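Uncharacterized protein (Bacteroides uniformis, PDB 4JPQ) is of unknown function but probably binds carbohydrate, as expected for a beta-rich module of carbohydrate-binding family 9. Local coordinates at residues A[39-44]-A[195-200]; A[45-50]-A[69-74]; A[182-187]-A[208-213]. All blocks are in the same frame, centred on the assembly; numbering follows the deposited sequence.

Overall arrangement
Followed from the N terminus, the chain leaves strand 35-36 and enters a loop that serves two contacts in succession. Residues 39-44 wait for strand 195-197, some 150 residues later, so contact 1 closes the longest loop of the three. Residues 45-50 meet 69-74 soon afterwards, and contact 2 is therefore nested inside contact 1. Strand 178-186 opens contact 3, which closes at 208-213 and crosses contact 1, since their segments alternate; contacts 2 and 3 follow in series. Strands 178-186 and 195-197 are neighbours, which brings contacts 1 and 3 to about 9 Å between centres. A salt bridge between E70 and K185 joins contacts 2 and 3.

Contact 1 (A[39-44]-A[195-200]); sequences VVNWKD and FLSWSP
N41 and S197 show how one side-chain amide can hold a loop against a strand. ND2 of N41 donates to OG of S197 over 2.8 Å, and that oxygen lies only 11° out of the amide plane. OG in turn donates to the carbonyl of S199; a chi1 of 75° sets it between the backbone N and carbonyl carbon of S197, within reach of both partners. A leucine in place of N41 would probably leave OG of S197 without its donor from the loop and the backbone N of I201 without the acceptor that OD1 supplies. Beside this link, V39 and S197 form a single antiparallel hydrogen-bonded pair, with V39 N to S197 O at 3.0 Å and S197 N to V39 O at 3.1 Å. A water gives its protons to the carbonyls of V39 and F195 and accepts from the backbone N of N41. The apolar groups meet at differing angles: the side chains of W42 and F195 cross at about a right angle, CZ3 of W42 lying 3.8 Å from CB of F195, while the phenyl ring leads away; V40 runs side by side with L196; V39 and P200 meet at a slant, CG1 of V39 4.1 Å from CB of P200. The indole N-H of W42 goes to the carbonyl of L203. Strand 195-197 is thus lined by the 39-44 loop along one edge, while L196 pairs through its backbone with K185 of strand 178-186 along the other.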
ATOM      1  N   VAL A  39       1.543  11.301   8.697  1.00 51.79           N
ATOM      2  CA  VAL A  39       1.763  11.188  10.134  1.00 56.74           C
ATOM      3  C   VAL A  39       3.225  10.789  10.350  1.00 56.33           C
ATOM      4  O   VAL A  39       3.638   9.702   9.947  1.00 49.60           O
ATOM      5  CB  VAL A  39       0.787  10.216  10.822  1.00 63.43           C
ATOM      6  CG1 VAL A  39       0.963  10.247  12.349  1.00 66.62           C
ATOM      7  CG2 VAL A  39      -0.652  10.591  10.471  1.00 62.64           C
ATOM      8  N   VAL A  40       3.974  11.698  10.986  1.00 63.79           N
ATOM      9  CA  VAL A  40       5.385  11.534  11.340  1.00 57.42           C
ATOM     10  C   VAL A  40       5.361  11.066  12.789  1.00 60.85           C
ATOM     11  O   VAL A  40       5.343  11.876  13.717  1.00 69.61           O
ATOM     12  CB  VAL A  40       6.155  12.874  11.189  1.00 62.43           C
ATOM     13  CG1 VAL A  40       7.611  12.734  11.619  1.00 69.26           C
ATOM     14  CG2 VAL A  40       6.074  13.380   9.750  1.00 71.52           C
ATOM     15  N   ASN A  41       5.337   9.751  12.977  1.00 63.15           N
ATOM     16  CA  ASN A  41       5.239   9.145  14.320  1.00 56.92           C
ATOM     17  C   ASN A  41       6.504   9.193  15.157  1.00 58.76           C
ATOM     18  O   ASN A  41       6.397   9.133  16.380  1.00 65.73           O
ATOM     19  CB  ASN A  41       4.802   7.688  14.222  1.00 54.12           C
ATOM     20  CG  ASN A  41       3.418   7.530  13.631  1.00 58.63           C
ATOM     21  OD1 ASN A  41       2.438   7.983  14.219  1.00 64.02           O
ATOM     22  ND2 ASN A  41       3.322   6.851  12.481  1.00 51.31           N
ATOM     23  N   TRP A  42       7.679   9.286  14.512  1.00 58.08           N
ATOM     24  CA  TRP A  42       8.977   9.299  15.195  1.00 57.52           C
ATOM     25  C   TRP A  42       9.802  10.524  14.808  1.00 59.30           C
ATOM     26  O   TRP A  42      10.219  10.647  13.658  1.00 67.97           O
ATOM     27  CB  TRP A  42       9.725   8.003  14.881  1.00 64.67           C
ATOM     28  CG  TRP A  42       8.852   6.828  15.172  1.00 61.53           C
ATOM     29  CD1 TRP A  42       8.614   6.272  16.387  1.00 61.81           C
ATOM     30  CD2 TRP A  42       8.046   6.116  14.236  1.00 61.76           C
ATOM     31  NE1 TRP A  42       7.727   5.245  16.269  1.00 64.27           N
ATOM     32  CE2 TRP A  42       7.358   5.121  14.957  1.00 58.50           C
ATOM     33  CE3 TRP A  42       7.840   6.220  12.848  1.00 64.81           C
ATOM     34  CZ2 TRP A  42       6.466   4.224  14.342  1.00 56.61           C
ATOM     35  CZ3 TRP A  42       6.950   5.326  12.236  1.00 58.77           C
ATOM     36  CH2 TRP A  42       6.271   4.343  12.991  1.00 55.40           C
ATOM     37  N   LYS A  43      10.037  11.418  15.776  1.00 69.38           N
ATOM     38  CA  LYS A  43      10.820  12.664  15.569  1.00 75.90           C
ATOM     39  C   LYS A  43      12.281  12.396  15.154  1.00 72.89           C
ATOM     40  O   LYS A  43      12.955  13.294  14.654  1.00 81.13           O
ATOM     41  CB  LYS A  43      10.782  13.552  16.820  1.00 89.57           C
ATOM     42  CG  LYS A  43       9.391  13.959  17.327  1.00100.28           C
ATOM     43  CD  LYS A  43       9.492  14.621  18.692  1.00123.18           C
ATOM     44  CE  LYS A  43       8.137  14.826  19.380  1.00126.63           C
ATOM     45  NZ  LYS A  43       7.366  15.975  18.838  1.00123.55           N
ATOM     46  N   ASP A  44      12.767  11.175  15.403  1.00 69.92           N
ATOM     47  CA  ASP A  44      14.058  10.682  14.893  1.00 65.98           C
ATOM     48  C   ASP A  44      14.159  10.792  13.376  1.00 62.24           C
ATOM     49  O   ASP A  44      15.236  11.050  12.855  1.00 63.26           O
ATOM     50  CB  ASP A  44      14.248   9.163  15.137  1.00 63.59           C
ATOM     51  CG  ASP A  44      13.888   8.708  16.516  1.00 67.72           C
ATOM     52  OD1 ASP A  44      12.685   8.800  16.826  1.00 66.79           O
ATOM     53  OD2 ASP A  44      14.762   8.187  17.233  1.00 72.11           O
ATOM     54  N   PHE A 195       9.765   7.625   7.582  1.00 47.54           N
ATOM     55  CA  PHE A 195       8.686   6.697   7.951  1.00 47.20           C
ATOM     56  C   PHE A 195       7.389   7.455   8.219  1.00 44.91           C
ATOM     57  O   PHE A 195       7.291   8.186   9.212  1.00 50.56           O
ATOM     58  CB  PHE A 195       9.118   5.898   9.178  1.00 46.33           C
ATOM     59  CG  PHE A 195      10.329   5.069   8.940  1.00 42.02           C
ATOM     60  CD1 PHE A 195      10.235   3.894   8.187  1.00 41.81           C
ATOM     61  CD2 PHE A 195      11.573   5.479   9.395  1.00 43.63           C
ATOM     62  CE1 PHE A 195      11.361   3.109   7.931  1.00 41.60           C
ATOM     63  CE2 PHE A 195      12.708   4.711   9.134  1.00 47.76           C
ATOM     64  CZ  PHE A 195      12.601   3.518   8.404  1.00 45.73           C
ATOM     65  N   LEU A 196       6.427   7.282   7.311  1.00 46.51           N
ATOM     66  CA  LEU A 196       5.125   7.956   7.330  1.00 50.14           C
ATOM     67  C   LEU A 196       3.979   6.961   7.337  1.00 49.10           C
ATOM     68  O   LEU A 196       4.078   5.895   6.726  1.00 47.31           O
ATOM     69  CB  LEU A 196       4.998   8.869   6.112  1.00 48.63           C
ATOM     70  CG  LEU A 196       5.463  10.320   6.255  1.00 56.24           C
ATOM     71  CD1 LEU A 196       6.788  10.488   6.976  1.00 61.67           C
ATOM     72  CD2 LEU A 196       5.502  10.987   4.887  1.00 60.89           C
ATOM     73  N   SER A 197       2.908   7.313   8.050  1.00 50.27           N
ATOM     74  CA  SER A 197       1.699   6.475   8.138  1.00 49.73           C
ATOM     75  C   SER A 197       0.432   7.312   7.987  1.00 53.48           C
ATOM     76  O   SER A 197       0.463   8.550   8.129  1.00 43.98           O
ATOM     77  CB  SER A 197       1.633   5.718   9.465  1.00 43.03           C
ATOM     78  OG  SER A 197       1.277   6.588  10.539  1.00 51.85           O
ATOM     79  N   TRP A 198      -0.672   6.614   7.704  1.00 52.25           N
ATOM     80  CA  TRP A 198      -1.983   7.236   7.565  1.00 52.18           C
ATOM     81  C   TRP A 198      -2.594   7.397   8.955  1.00 56.73           C
ATOM     82  O   TRP A 198      -2.864   8.532   9.385  1.00 56.57           O
ATOM     83  CB  TRP A 198      -2.887   6.423   6.621  1.00 57.32           C
ATOM     84  CG  TRP A 198      -4.312   6.826   6.683  1.00 57.52           C
ATOM     85  CD1 TRP A 198      -4.845   8.042   6.346  1.00 59.25           C
ATOM     86  CD2 TRP A 198      -5.393   6.017   7.119  1.00 54.05           C
ATOM     87  NE1 TRP A 198      -6.201   8.033   6.547  1.00 57.51           N
ATOM     88  CE2 TRP A 198      -6.564   6.799   7.018  1.00 56.34           C
ATOM     89  CE3 TRP A 198      -5.494   4.699   7.580  1.00 53.94           C
ATOM     90  CZ2 TRP A 198      -7.823   6.305   7.365  1.00 62.64           C
ATOM     91  CZ3 TRP A 198      -6.749   4.205   7.923  1.00 57.35           C
ATOM     92  CH2 TRP A 198      -7.900   5.011   7.809  1.00 60.72           C
ATOM     93  N   SER A 199      -2.830   6.269   9.629  1.00 53.14           N
ATOM     94  CA  SER A 199      -3.369   6.279  10.987  1.00 59.71           C
ATOM     95  C   SER A 199      -2.148   6.246  11.903  1.00 64.58           C
ATOM     96  O   SER A 199      -1.150   5.582  11.536  1.00 51.33           O
ATOM     97  CB  SER A 199      -4.294   5.098  11.256  1.00 58.55           C
ATOM     98  OG  SER A 199      -4.814   5.175  12.567  1.00 59.53           O
ATOM     99  N   PRO A 200      -2.211   6.937  13.083  1.00 60.63           N
ATOM    100  CA  PRO A 200      -1.006   7.011  13.926  1.00 65.67           C
ATOM    101  C   PRO A 200      -0.608   5.726  14.651  1.00 68.41           C
ATOM    102  O   PRO A 200      -1.453   4.866  14.905  1.00 77.78           O
ATOM    103  CB  PRO A 200      -1.336   8.129  14.933  1.00 71.84           C
ATOM    104  CG  PRO A 200      -2.451   8.893  14.312  1.00 76.99           C
ATOM    105  CD  PRO A 200      -3.249   7.848  13.592  1.00 66.58           C
TER
HETATM  106  O   HOH W   1       5.353   7.967  11.075  1.00 38.65           O

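Contact 2 (A[45-50]-A[69-74]); sequences YPYKPE and KEASVR
Y47 reaches across to A71, and its side chain can be followed atom by atom. CB points toward the 69-74 segment, and with CG anti to the backbone N (chi1 179°) the ring extends across. P49, two residues on in the same loop, lays its CD over the centre of one ring face, and H194 meets the ring edge-to-face. Further out, CZ comes 4.3 Å from CB of A71. At the tip, OH accepts the backbone N-H of A71 over 2.8 Å, the donor lying at the ring edge near its plane, and OH also sits 3.4 Å from CA of E70. This grip falls where the chain turns a corner between strands 61-70 and 72-75. Just before the corner the backbones form the open end of a beta hairpin, strand 50-57 antiparallel to 61-70: E50 and K69 are a hydrogen-bonded pair, with K69 N to E50 O at 2.9 Å and a weak return bond. Their side chains share a sheet face, and OE1 of E50 makes a long salt bridge of 3.9 Å to NZ of K69. Between tyrosine and hairpin, CB of P49 packs 3.7 Å from CB of E70, whose buried carboxylate is held by W155 and K185.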
ATOM      1  N   TYR A  45      13.053  10.500  12.685  1.00 59.38           N
ATOM      2  CA  TYR A  45      12.964  10.563  11.218  1.00 60.34           C
ATOM      3  C   TYR A  45      11.904  11.605  10.878  1.00 56.59           C
ATOM      4  O   TYR A  45      10.730  11.255  10.665  1.00 52.89           O
ATOM      5  CB  TYR A  45      12.665   9.170  10.633  1.00 59.91           C
ATOM      6  CG  TYR A  45      13.796   8.186  10.923  1.00 56.18           C
ATOM      7  CD1 TYR A  45      14.894   8.090  10.072  1.00 58.70           C
ATOM      8  CD2 TYR A  45      13.783   7.382  12.068  1.00 53.16           C
ATOM      9  CE1 TYR A  45      15.934   7.207  10.332  1.00 63.86           C
ATOM     10  CE2 TYR A  45      14.823   6.490  12.341  1.00 50.82           C
ATOM     11  CZ  TYR A  45      15.903   6.403  11.466  1.00 56.65           C
ATOM     12  OH  TYR A  45      16.963   5.545  11.697  1.00 53.57           O
ATOM     13  N   PRO A  46      12.315  12.895  10.845  1.00 58.86           N
ATOM     14  CA  PRO A  46      11.381  13.996  10.625  1.00 60.92           C
ATOM     15  C   PRO A  46      11.009  14.318   9.188  1.00 57.87           C
ATOM     16  O   PRO A  46      10.045  15.071   8.988  1.00 59.15           O
ATOM     17  CB  PRO A  46      12.135  15.191  11.227  1.00 66.96           C
ATOM     18  CG  PRO A  46      13.543  14.903  10.896  1.00 61.66           C
ATOM     19  CD  PRO A  46      13.684  13.417  11.059  1.00 61.74           C
ATOM     20  N   TYR A  47      11.732  13.774   8.209  1.00 59.64           N
ATOM     21  CA  TYR A  47      11.438  14.064   6.803  1.00 54.99           C
ATOM     22  C   TYR A  47      10.030  13.579   6.429  1.00 55.65           C
ATOM     23  O   TYR A  47       9.719  12.403   6.594  1.00 45.69           O
ATOM     24  CB  TYR A  47      12.509  13.472   5.872  1.00 48.91           C
ATOM     25  CG  TYR A  47      12.264  13.706   4.397  1.00 48.51           C
ATOM     26  CD1 TYR A  47      11.929  14.978   3.915  1.00 54.94           C
ATOM     27  CD2 TYR A  47      12.422  12.669   3.460  1.00 46.00           C
ATOM     28  CE1 TYR A  47      11.711  15.198   2.560  1.00 57.98           C
ATOM     29  CE2 TYR A  47      12.216  12.887   2.101  1.00 46.57           C
ATOM     30  CZ  TYR A  47      11.859  14.151   1.660  1.00 50.10           C
ATOM     31  OH  TYR A  47      11.638  14.392   0.335  1.00 49.52           O
ATOM     32  N   LYS A  48       9.180  14.530   6.023  1.00 61.87           N
ATOM     33  CA  LYS A  48       7.800  14.291   5.595  1.00 58.53           C
ATOM     34  C   LYS A  48       7.686  14.668   4.113  1.00 54.26           C
ATOM     35  O   LYS A  48       7.372  15.821   3.789  1.00 51.48           O
ATOM     36  CB  LYS A  48       6.813  15.133   6.431  1.00 66.86           C
ATOM     37  CG  LYS A  48       5.327  14.982   6.064  1.00 69.57           C
ATOM     38  CD  LYS A  48       4.470  16.131   6.577  1.00 74.05           C
ATOM     39  CE  LYS A  48       4.387  16.154   8.095  1.00 80.72           C
ATOM     40  NZ  LYS A  48       3.449  17.205   8.571  1.00 84.94           N
ATOM     41  N   PRO A  49       7.972  13.715   3.208  1.00 50.26           N
ATOM     42  CA  PRO A  49       7.717  13.995   1.801  1.00 53.84           C
ATOM     43  C   PRO A  49       6.209  14.046   1.595  1.00 53.74           C
ATOM     44  O   PRO A  49       5.469  13.379   2.305  1.00 55.12           O
ATOM     45  CB  PRO A  49       8.329  12.797   1.078  1.00 51.56           C
ATOM     46  CG  PRO A  49       8.315  11.708   2.086  1.00 48.08           C
ATOM     47  CD  PRO A  49       8.607  12.398   3.384  1.00 50.04           C
ATOM     48  N   GLU A  50       5.772  14.858   0.645  1.00 61.04           N
ATOM     49  CA  GLU A  50       4.354  15.087   0.394  1.00 57.55           C
ATOM     50  C   GLU A  50       3.764  13.850  -0.296  1.00 55.91           C
ATOM     51  O   GLU A  50       4.111  13.548  -1.436  1.00 52.52           O
ATOM     52  CB  GLU A  50       4.203  16.353  -0.441  1.00 67.17           C
ATOM     53  CG  GLU A  50       2.790  16.867  -0.603  1.00 86.68           C
ATOM     54  CD  GLU A  50       2.728  18.047  -1.550  1.00 99.28           C
ATOM     55  OE1 GLU A  50       3.648  18.901  -1.522  1.00101.01           O
ATOM     56  OE2 GLU A  50       1.750  18.109  -2.326  1.00 97.02           O
ATOM     57  N   LYS A  69       5.700  13.025  -3.814  1.00 50.26           N
ATOM     58  CA  LYS A  69       6.691  14.039  -4.211  1.00 51.94           C
ATOM     59  C   LYS A  69       7.789  14.003  -3.136  1.00 50.37           C
ATOM     60  O   LYS A  69       7.517  14.341  -1.984  1.00 58.94           O
ATOM     61  CB  LYS A  69       6.099  15.448  -4.366  1.00 58.01           C
ATOM     62  CG  LYS A  69       7.046  16.418  -5.101  1.00 69.80           C
ATOM     63  CD  LYS A  69       6.489  17.823  -5.332  1.00 71.13           C
ATOM     64  CE  LYS A  69       6.426  18.628  -4.041  1.00 80.42           C
ATOM     65  NZ  LYS A  69       6.145  20.067  -4.300  1.00 99.30           N
ATOM     66  N   GLU A  70       9.002  13.566  -3.509  1.00 50.62           N
ATOM     67  CA  GLU A  70      10.158  13.438  -2.580  1.00 52.17           C
ATOM     68  C   GLU A  70      11.497  13.816  -3.198  1.00 56.93           C
ATOM     69  O   GLU A  70      11.615  13.923  -4.418  1.00 65.48           O
ATOM     70  CB  GLU A  70      10.236  12.026  -1.975  1.00 46.48           C
ATOM     71  CG  GLU A  70      10.307  10.893  -2.986  1.00 46.50           C
ATOM     72  CD  GLU A  70      10.338   9.511  -2.341  1.00 46.70           C
ATOM     73  OE1 GLU A  70      10.997   9.322  -1.289  1.00 51.96           O
ATOM     74  OE2 GLU A  70       9.721   8.586  -2.916  1.00 41.53           O
ATOM     75  N   ALA A  71      12.499  13.997  -2.330  1.00 64.96           N
ATOM     76  CA  ALA A  71      13.849  14.464  -2.729  1.00 65.11           C
ATOM     77  C   ALA A  71      14.700  13.474  -3.518  1.00 58.25           C
ATOM     78  O   ALA A  71      15.680  13.887  -4.142  1.00 68.18           O
ATOM     79  CB  ALA A  71      14.629  14.989  -1.519  1.00 64.89           C
ATOM     80  N   SER A  72      14.362  12.185  -3.459  1.00 51.42           N
ATOM     81  CA  SER A  72      15.076  11.153  -4.224  1.00 52.00           C
ATOM     82  C   SER A  72      14.249   9.885  -4.376  1.00 49.26           C
ATOM     83  O   SER A  72      13.355   9.629  -3.567  1.00 52.52           O
ATOM     84  CB  SER A  72      16.440  10.811  -3.597  1.00 49.84           C
ATOM     85  OG  SER A  72      16.319  10.167  -2.339  1.00 53.53           O
ATOM     86  N   VAL A  73      14.575   9.113  -5.414  1.00 47.66           N
ATOM     87  CA  VAL A  73      13.930   7.828  -5.709  1.00 47.27           C
ATOM     88  C   VAL A  73      14.977   6.763  -6.010  1.00 47.16           C
ATOM     89  O   VAL A  73      16.085   7.079  -6.440  1.00 51.77           O
ATOM     90  CB  VAL A  73      12.908   7.926  -6.858  1.00 50.88           C
ATOM     91  CG1 VAL A  73      11.732   8.795  -6.437  1.00 49.69           C
ATOM     92  CG2 VAL A  73      13.527   8.466  -8.140  1.00 54.35           C
ATOM     93  N   ARG A  74      14.596   5.506  -5.808  1.00 44.32           N
ATOM     94  CA  ARG A  74      15.502   4.356  -5.932  1.00 50.21           C
ATOM     95  C   ARG A  74      14.675   3.090  -6.148  1.00 44.62           C
ATOM     96  O   ARG A  74      13.595   2.991  -5.596  1.00 45.94           O
ATOM     97  CB  ARG A  74      16.284   4.250  -4.620  1.00 47.51           C
ATOM     98  CG  ARG A  74      17.303   3.131  -4.484  1.00 48.72           C
ATOM     99  CD  ARG A  74      17.893   3.145  -3.075  1.00 48.65           C
ATOM    100  NE  ARG A  74      19.005   2.205  -2.906  1.00 49.14           N
ATOM    101  CZ  ARG A  74      18.914   0.914  -2.575  1.00 48.90           C
ATOM    102  NH1 ARG A  74      17.740   0.303  -2.356  1.00 59.91           N
ATOM    103  NH2 ARG A  74      20.032   0.203  -2.464  1.00 54.82           N
TER

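Contact 3 (A[182-187]-A[208-213]); sequences NFYKCG and FHCPAF
Y184 and F208 face each other from backbones that stay well apart, their CA atoms 8.0 Å distant. Residues 182-186 run as an extended strand, whereas 208-213 first bends through an inverse gamma turn centred on H209 and then enters a short 3-10 segment at 211-213. The backbones exchange no hydrogen bond; side chains fill the interval. The two rings stack face to face, 3.9 Å between centroids and 6° between planes, displaced so that each covers part of its partner. With CG anti to the carbonyl carbon in both residues (chi1 -45° and -69°), the side chains slide past each other in opposite directions: Y184 CB lies over the F208 ring in a CH-pi contact, and F208 CB lies likewise over the Y184 ring, 3.4 Å from CE2 of Y184. Because the phenol points back toward the backbone of its partner, OH of Y184 can give a weak hydrogen bond to O of F208, at 2.8 Å. CB of C186 lies at the edge of the F208 ring, near its plane, 4.2 Å from CE2 of F208. F93 of strand 89-95 meets the tyrosine edge-to-face, and E91 touches both aromatic side chains. Next to the stack, the backbone N of F208 binds a sulfonate molecule, CXS, probably left from crystallisation. A loop phenylalanine stacked on a strand tyrosine is consistent with an aromatic wall of a ligand pocket, as carbohydrate-binding modules often possess, although no sugar defines it here.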
ATOM      1  N   ASN A 182      -3.698  -0.053   7.323  1.00 51.53           N
ATOM      2  CA  ASN A 182      -2.941   1.198   7.355  1.00 54.06           C
ATOM      3  C   ASN A 182      -2.146   1.346   6.055  1.00 48.58           C
ATOM      4  O   ASN A 182      -1.978   0.362   5.298  1.00 41.32           O
ATOM      5  CB  ASN A 182      -2.023   1.223   8.596  1.00 57.01           C
ATOM      6  CG  ASN A 182      -1.743   2.630   9.126  1.00 54.46           C
ATOM      7  OD1 ASN A 182      -1.887   3.631   8.424  1.00 53.98           O
ATOM      8  ND2 ASN A 182      -1.323   2.698  10.388  1.00 60.14           N
ATOM      9  N   PHE A 183      -1.684   2.572   5.804  1.00 42.93           N
ATOM     10  CA  PHE A 183      -0.937   2.903   4.587  1.00 51.14           C
ATOM     11  C   PHE A 183       0.364   3.574   4.984  1.00 52.76           C
ATOM     12  O   PHE A 183       0.369   4.384   5.910  1.00 50.92           O
ATOM     13  CB  PHE A 183      -1.769   3.816   3.685  1.00 53.39           C
ATOM     14  CG  PHE A 183      -3.172   3.317   3.460  1.00 53.25           C
ATOM     15  CD1 PHE A 183      -4.171   3.584   4.395  1.00 52.98           C
ATOM     16  CD2 PHE A 183      -3.497   2.557   2.330  1.00 52.02           C
ATOM     17  CE1 PHE A 183      -5.462   3.108   4.208  1.00 53.91           C
ATOM     18  CE2 PHE A 183      -4.793   2.091   2.139  1.00 49.97           C
ATOM     19  CZ  PHE A 183      -5.775   2.360   3.081  1.00 51.45           C
ATOM     20  N   TYR A 184       1.463   3.206   4.314  1.00 51.19           N
ATOM     21  CA  TYR A 184       2.778   3.746   4.651  1.00 46.36           C
ATOM     22  C   TYR A 184       3.643   4.146   3.457  1.00 46.89           C
ATOM     23  O   TYR A 184       3.470   3.644   2.343  1.00 43.96           O
ATOM     24  CB  TYR A 184       3.605   2.736   5.463  1.00 48.26           C
ATOM     25  CG  TYR A 184       2.923   2.020   6.601  1.00 45.06           C
ATOM     26  CD1 TYR A 184       2.454   2.721   7.704  1.00 52.88           C
ATOM     27  CD2 TYR A 184       2.809   0.621   6.611  1.00 43.22           C
ATOM     28  CE1 TYR A 184       1.846   2.063   8.777  1.00 55.03           C
ATOM     29  CE2 TYR A 184       2.202  -0.047   7.672  1.00 49.13           C
ATOM     30  CZ  TYR A 184       1.738   0.667   8.764  1.00 51.90           C
ATOM     31  OH  TYR A 184       1.140  -0.004   9.801  1.00 46.81           O
ATOM     32  N   LYS A 185       4.604   5.023   3.758  1.00 48.89           N
ATOM     33  CA  LYS A 185       5.654   5.478   2.846  1.00 47.63           C
ATOM     34  C   LYS A 185       6.998   5.339   3.572  1.00 50.46           C
ATOM     35  O   LYS A 185       7.098   5.654   4.768  1.00 48.46           O
ATOM     36  CB  LYS A 185       5.462   6.935   2.506  1.00 46.34           C
ATOM     37  CG  LYS A 185       6.555   7.565   1.658  1.00 45.89           C
ATOM     38  CD  LYS A 185       6.546   7.085   0.216  1.00 48.77           C
ATOM     39  CE  LYS A 185       7.708   7.662  -0.597  1.00 49.22           C
ATOM     40  NZ  LYS A 185       9.043   7.043  -0.363  1.00 49.34           N
ATOM     41  N   CYS A 186       8.023   4.898   2.840  1.00 43.12           N
ATOM     42  CA  CYS A 186       9.366   4.746   3.396  1.00 44.16           C
ATOM     43  C   CYS A 186      10.417   4.583   2.305  1.00 48.29           C
ATOM     44  O   CYS A 186      10.092   4.621   1.122  1.00 47.94           O
ATOM     45  CB  CYS A 186       9.417   3.530   4.350  1.00 49.73           C
ATOM     46  SG  CYS A 186       9.208   1.958   3.504  1.00 48.29           S
ATOM     47  N   GLY A 187      11.675   4.419   2.730  1.00 46.73           N
ATOM     48  CA  GLY A 187      12.804   4.158   1.841  1.00 40.13           C
ATOM     49  C   GLY A 187      14.069   4.057   2.662  1.00 45.64           C
ATOM     50  O   GLY A 187      14.782   5.038   2.804  1.00 53.24           O
ATOM     51  N   PHE A 208       6.099  -1.023  11.546  1.00 59.25           N
ATOM     52  CA  PHE A 208       4.850  -1.008  10.778  1.00 58.87           C
ATOM     53  C   PHE A 208       3.971  -2.245  10.937  1.00 54.93           C
ATOM     54  O   PHE A 208       2.784  -2.162  10.631  1.00 56.02           O
ATOM     55  CB  PHE A 208       5.123  -0.824   9.265  1.00 60.91           C
ATOM     56  CG  PHE A 208       5.651   0.540   8.844  1.00 53.10           C
ATOM     57  CD1 PHE A 208       5.333   1.737   9.516  1.00 54.36           C
ATOM     58  CD2 PHE A 208       6.385   0.632   7.665  1.00 59.23           C
ATOM     59  CE1 PHE A 208       5.811   2.959   9.063  1.00 50.12           C
ATOM     60  CE2 PHE A 208       6.849   1.854   7.205  1.00 60.39           C
ATOM     61  CZ  PHE A 208       6.562   3.019   7.905  1.00 54.28           C
ATOM     62  N   HIS A 209       4.522  -3.373  11.393  1.00 54.43           N
ATOM     63  CA  HIS A 209       3.754  -4.630  11.556  1.00 54.94           C
ATOM     64  C   HIS A 209       2.960  -4.663  12.885  1.00 59.74           C
ATOM     65  O   HIS A 209       3.116  -5.580  13.697  1.00 62.42           O
ATOM     66  CB  HIS A 209       4.705  -5.825  11.410  1.00 53.72           C
ATOM     67  CG  HIS A 209       5.318  -5.943  10.051  1.00 55.19           C
ATOM     68  ND1 HIS A 209       4.867  -6.834   9.103  1.00 54.06           N
ATOM     69  CD2 HIS A 209       6.336  -5.261   9.473  1.00 59.59           C
ATOM     70  CE1 HIS A 209       5.589  -6.706   8.002  1.00 57.93           C
ATOM     71  NE2 HIS A 209       6.487  -5.757   8.199  1.00 59.76           N
ATOM     72  N   CYS A 210       2.045  -3.699  13.049  1.00 59.97           N
ATOM     73  CA  CYS A 210       1.305  -3.464  14.302  1.00 60.58           C
ATOM     74  C   CYS A 210      -0.208  -3.317  14.090  1.00 58.36           C
ATOM     75  O   CYS A 210      -0.724  -2.197  14.024  1.00 59.38           O
ATOM     76  CB  CYS A 210       1.884  -2.226  14.982  1.00 59.62           C
ATOM     77  SG  CYS A 210       2.060  -0.844  13.843  1.00 54.88           S
ATOM     78  N   PRO A 211      -0.925  -4.457  13.998  1.00 60.03           N
ATOM     79  CA  PRO A 211      -2.383  -4.484  13.854  1.00 63.28           C
ATOM     80  C   PRO A 211      -3.195  -3.680  14.875  1.00 64.60           C
ATOM     81  O   PRO A 211      -4.292  -3.240  14.546  1.00 68.70           O
ATOM     82  CB  PRO A 211      -2.719  -5.972  13.981  1.00 68.16           C
ATOM     83  CG  PRO A 211      -1.523  -6.656  13.455  1.00 66.31           C
ATOM     84  CD  PRO A 211      -0.364  -5.822  13.913  1.00 65.35           C
ATOM     85  N   ALA A 212      -2.682  -3.527  16.097  1.00 69.98           N
ATOM     86  CA  ALA A 212      -3.338  -2.701  17.125  1.00 71.94           C
ATOM     87  C   ALA A 212      -3.536  -1.247  16.665  1.00 68.25           C
ATOM     88  O   ALA A 212      -4.537  -0.639  17.023  1.00 65.59           O
ATOM     89  CB  ALA A 212      -2.544  -2.730  18.425  1.00 75.81           C
ATOM     90  N   PHE A 213      -2.595  -0.721  15.870  1.00 66.04           N
ATOM     91  CA  PHE A 213      -2.643   0.667  15.380  1.00 65.20           C
ATOM     92  C   PHE A 213      -3.279   0.886  14.012  1.00 62.63           C
ATOM     93  O   PHE A 213      -3.335   2.036  13.543  1.00 59.27           O
ATOM     94  CB  PHE A 213      -1.252   1.307  15.494  1.00 66.51           C
ATOM     95  CG  PHE A 213      -0.834   1.505  16.919  1.00 74.90           C
ATOM     96  CD1 PHE A 213      -1.332   2.592  17.648  1.00 72.07           C
ATOM     97  CD2 PHE A 213      -0.003   0.577  17.568  1.00 72.56           C
ATOM     98  CE1 PHE A 213      -0.982   2.771  18.977  1.00 78.41           C
ATOM     99  CE2 PHE A 213       0.354   0.754  18.899  1.00 73.28           C
ATOM    100  CZ  PHE A 213      -0.140   1.853  19.605  1.00 79.60           C
TER